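PDB 4HLN: starch synthase I from Hordeum vulgare, which is a plant glycosyltransferase-family protein of two domains, each built round a beta sheet flanked by helices, with a bound glycan on one of the domains in this model. Local coordinates for residues 198-203 with 209-214. Numbering follows the deposited sequence.
Sequences VTFFHE and DWVFVD
His202 and Asp209 meet side chain to side chain near the turn of an antiparallel beta hairpin, strands 195-205 and 208-214, at one side of the mixed sheet in the starch synthase catalytic domain. From CB to tip, His202 runs along the partner strand: its CB and CG both pass 3.9 Å from Trp210 O. With CG anti to the backbone N (chi1 164°), the ring's far end comes close to strand 208-214; CD2 comes within 3.4 Å of Trp210 O and grazes Val211 CG2. At the tip, NE2 donates to Asp209 OD1 at 2.7 Å, a bent bond (141° at the hydrogen) that reaches the oxygen on its anti side, with ring and carboxylate planes turned 45° apart. Tyr260 OH holds the other oxygen, OD2, so the carboxylate is fixed at both ends.

Along the strands, three hydrogen-bonded pairs, Thr199 with Asp214, Phe201 with Phe212 and Glu203 with Trp210, each close two backbone bonds. On the face shared with His202, Phe200 turns its ring edge to Val211, CD1 to CG1 3.8 Å, while helix 235-252 packs on Phe200 and Val213 through Ala245. On the face of Thr199, Phe201 and Asp214, the Asp214 carboxylate makes a salt bridge to Arg167 and accepts a bond from His219, and Arg167 also lies in cation-pi contact with Phe201. Strand 181-190 borders 195-205 as the edge strand, and the parallel strand 160-166 joins 208-214 to the rest of the sheet. Arg167's two partners also touch each other: Phe201 CE1 rests 3.7 Å from Asp214 CB.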
ATOM      1  N   VAL A 198      13.212 -27.282   3.306  1.00 41.59           N
ATOM      2  CA  VAL A 198      11.855 -26.818   3.081  1.00 34.38           C
ATOM      3  C   VAL A 198      11.246 -27.646   1.944  1.00 45.44           C
ATOM      4  O   VAL A 198      11.971 -28.252   1.146  1.00 46.57           O
ATOM      5  CB  VAL A 198      11.818 -25.310   2.726  1.00 40.78           C
ATOM      6  CG1 VAL A 198      12.474 -24.489   3.832  1.00 43.27           C
ATOM      7  CG2 VAL A 198      12.537 -25.057   1.419  1.00 42.53           C
ATOM      8  N   THR A 199       9.917 -27.694   1.883  1.00 40.58           N
ATOM      9  CA  THR A 199       9.241 -28.367   0.784  1.00 48.36           C
ATOM     10  C   THR A 199       8.240 -27.406   0.157  1.00 50.25           C
ATOM     11  O   THR A 199       7.937 -26.363   0.724  1.00 53.01           O
ATOM     12  CB  THR A 199       8.543 -29.666   1.229  1.00 48.82           C
ATOM     13  OG1 THR A 199       7.553 -29.357   2.211  1.00 55.65           O
ATOM     14  CG2 THR A 199       9.555 -30.648   1.823  1.00 36.25           C
ATOM     15  N   PHE A 200       7.742 -27.741  -1.023  1.00 44.11           N
ATOM     16  CA  PHE A 200       6.877 -26.824  -1.736  1.00 41.26           C
ATOM     17  C   PHE A 200       5.511 -27.429  -1.952  1.00 44.03           C
ATOM     18  O   PHE A 200       5.388 -28.564  -2.428  1.00 42.38           O
ATOM     19  CB  PHE A 200       7.476 -26.458  -3.095  1.00 42.52           C
ATOM     20  CG  PHE A 200       8.789 -25.744  -3.012  1.00 43.49           C
ATOM     21  CD1 PHE A 200       8.851 -24.360  -3.125  1.00 40.21           C
ATOM     22  CD2 PHE A 200       9.968 -26.452  -2.840  1.00 49.18           C
ATOM     23  CE1 PHE A 200      10.061 -23.693  -3.064  1.00 43.57           C
ATOM     24  CE2 PHE A 200      11.191 -25.790  -2.773  1.00 57.57           C
ATOM     25  CZ  PHE A 200      11.236 -24.409  -2.885  1.00 54.30           C
ATOM     26  N   PHE A 201       4.492 -26.651  -1.604  1.00 45.85           N
ATOM     27  CA  PHE A 201       3.109 -26.997  -1.879  1.00 45.37           C
ATOM     28  C   PHE A 201       2.606 -25.997  -2.892  1.00 45.50           C
ATOM     29  O   PHE A 201       3.158 -24.908  -3.004  1.00 48.15           O
ATOM     30  CB  PHE A 201       2.285 -26.979  -0.592  1.00 35.06           C
ATOM     31  CG  PHE A 201       2.627 -28.104   0.336  1.00 39.64           C
ATOM     32  CD1 PHE A 201       3.870 -28.155   0.954  1.00 36.58           C
ATOM     33  CD2 PHE A 201       1.725 -29.135   0.562  1.00 38.31           C
ATOM     34  CE1 PHE A 201       4.210 -29.210   1.800  1.00 40.34           C
ATOM     35  CE2 PHE A 201       2.051 -30.199   1.402  1.00 35.45           C
ATOM     36  CZ  PHE A 201       3.302 -30.238   2.021  1.00 41.39           C
ATOM     37  N   HIS A 202       1.591 -26.363  -3.660  1.00 43.51           N
ATOM     38  CA  HIS A 202       1.188 -25.494  -4.755  1.00 43.90           C
ATOM     39  C   HIS A 202      -0.289 -25.535  -5.063  1.00 41.12           C
ATOM     40  O   HIS A 202      -0.916 -26.575  -5.003  1.00 43.26           O
ATOM     41  CB  HIS A 202       1.974 -25.815  -6.038  1.00 42.31           C
ATOM     42  CG  HIS A 202       1.362 -25.229  -7.272  1.00 49.67           C
ATOM     43  ND1 HIS A 202       0.712 -25.994  -8.216  1.00 42.96           N
ATOM     44  CD2 HIS A 202       1.260 -23.945  -7.693  1.00 60.24           C
ATOM     45  CE1 HIS A 202       0.249 -25.208  -9.174  1.00 41.74           C
ATOM     46  NE2 HIS A 202       0.569 -23.961  -8.883  1.00 55.99           N
ATOM     47  N   GLU A 203      -0.839 -24.382  -5.405  1.00 44.88           N
ATOM     48  CA  GLU A 203      -2.179 -24.350  -5.936  1.00 40.72           C
ATOM     49  C   GLU A 203      -2.319 -23.339  -7.074  1.00 46.17           C
ATOM     50  O   GLU A 203      -1.800 -22.212  -7.022  1.00 38.96           O
ATOM     51  CB  GLU A 203      -3.206 -24.084  -4.837  1.00 42.43           C
ATOM     52  CG  GLU A 203      -4.640 -24.119  -5.364  1.00 58.98           C
ATOM     53  CD  GLU A 203      -5.683 -23.583  -4.388  1.00 72.48           C
ATOM     54  OE1 GLU A 203      -5.328 -23.262  -3.227  1.00 78.28           O
ATOM     55  OE2 GLU A 203      -6.864 -23.482  -4.797  1.00 70.42           O
ATOM     56  N   ASP A 209      -0.146 -19.043  -9.756  1.00 20.75           N
ATOM     57  CA  ASP A 209       0.569 -20.107  -9.094  1.00 38.25           C
ATOM     58  C   ASP A 209       0.904 -19.715  -7.672  1.00 44.97           C
ATOM     59  O   ASP A 209       1.842 -18.947  -7.423  1.00 48.14           O
ATOM     60  CB  ASP A 209       1.846 -20.395  -9.864  1.00 42.41           C
ATOM     61  CG  ASP A 209       1.585 -21.208 -11.091  1.00 45.28           C
ATOM     62  OD1 ASP A 209       0.910 -22.244 -10.921  1.00 45.94           O
ATOM     63  OD2 ASP A 209       2.004 -20.801 -12.202  1.00 50.61           O
ATOM     64  N   TRP A 210       0.115 -20.237  -6.745  1.00 34.83           N
ATOM     65  CA  TRP A 210       0.323 -20.006  -5.331  1.00 28.13           C
ATOM     66  C   TRP A 210       1.231 -21.088  -4.835  1.00 38.02           C
ATOM     67  O   TRP A 210       0.839 -22.257  -4.779  1.00 43.93           O
ATOM     68  CB  TRP A 210      -1.011 -20.101  -4.608  1.00 44.30           C
ATOM     69  CG  TRP A 210      -1.972 -19.142  -5.164  1.00 41.03           C
ATOM     70  CD1 TRP A 210      -2.932 -19.386  -6.099  1.00 43.96           C
ATOM     71  CD2 TRP A 210      -2.048 -17.754  -4.852  1.00 31.42           C
ATOM     72  NE1 TRP A 210      -3.615 -18.229  -6.385  1.00 44.20           N
ATOM     73  CE2 TRP A 210      -3.087 -17.209  -5.636  1.00 39.67           C
ATOM     74  CE3 TRP A 210      -1.333 -16.914  -3.985  1.00 34.23           C
ATOM     75  CZ2 TRP A 210      -3.441 -15.859  -5.573  1.00 41.70           C
ATOM     76  CZ3 TRP A 210      -1.678 -15.573  -3.926  1.00 38.03           C
ATOM     77  CH2 TRP A 210      -2.729 -15.057  -4.711  1.00 37.68           C
ATOM     78  N   VAL A 211       2.450 -20.697  -4.495  1.00 32.51           N
ATOM     79  CA  VAL A 211       3.463 -21.633  -4.037  1.00 37.44           C
ATOM     80  C   VAL A 211       3.751 -21.414  -2.559  1.00 42.85           C
ATOM     81  O   VAL A 211       4.042 -20.300  -2.128  1.00 44.68           O
ATOM     82  CB  VAL A 211       4.770 -21.453  -4.811  1.00 37.65           C
ATOM     83  CG1 VAL A 211       5.880 -22.314  -4.202  1.00 32.83           C
ATOM     84  CG2 VAL A 211       4.553 -21.771  -6.272  1.00 34.78           C
ATOM     85  N   PHE A 212       3.687 -22.493  -1.793  1.00 50.27           N
ATOM     86  CA  PHE A 212       3.824 -22.417  -0.351  1.00 44.78           C
ATOM     87  C   PHE A 212       5.059 -23.118   0.104  1.00 40.11           C
ATOM     88  O   PHE A 212       5.306 -24.264  -0.266  1.00 47.36           O
ATOM     89  CB  PHE A 212       2.624 -23.056   0.305  1.00 34.63           C
ATOM     90  CG  PHE A 212       1.378 -22.354   0.001  1.00 39.87           C
ATOM     91  CD1 PHE A 212       1.038 -21.202   0.705  1.00 42.44           C
ATOM     92  CD2 PHE A 212       0.552 -22.801  -1.018  1.00 40.78           C
ATOM     93  CE1 PHE A 212      -0.137 -20.520   0.413  1.00 41.92           C
ATOM     94  CE2 PHE A 212      -0.626 -22.126  -1.319  1.00 40.77           C
ATOM     95  CZ  PHE A 212      -0.970 -20.981  -0.608  1.00 32.47           C
ATOM     96  N   VAL A 213       5.835 -22.415   0.914  1.00 36.17           N
ATOM     97  CA  VAL A 213       7.085 -22.946   1.420  1.00 38.96           C
ATOM     98  C   VAL A 213       6.828 -23.542   2.794  1.00 42.39           C
ATOM     99  O   VAL A 213       6.348 -22.852   3.691  1.00 39.79           O
ATOM    100  CB  VAL A 213       8.145 -21.855   1.466  1.00 33.30           C
ATOM    101  CG1 VAL A 213       9.457 -22.390   2.031  1.00 32.58           C
ATOM    102  CG2 VAL A 213       8.352 -21.323   0.062  1.00 33.50           C
ATOM    103  N   ASP A 214       7.118 -24.834   2.947  1.00 40.49           N
ATOM    104  CA  ASP A 214       6.818 -25.524   4.193  1.00 47.53           C
ATOM    105  C   ASP A 214       8.032 -25.840   5.073  1.00 49.26           C
ATOM    106  O   ASP A 214       9.009 -26.476   4.639  1.00 43.54           O
ATOM    107  CB  ASP A 214       6.009 -26.797   3.949  1.00 54.45           C
ATOM    108  CG  ASP A 214       5.314 -27.294   5.216  1.00 72.91           C
ATOM    109  OD1 ASP A 214       4.505 -26.523   5.787  1.00 77.36           O
ATOM    110  OD2 ASP A 214       5.586 -28.439   5.649  1.00 73.11           O
TER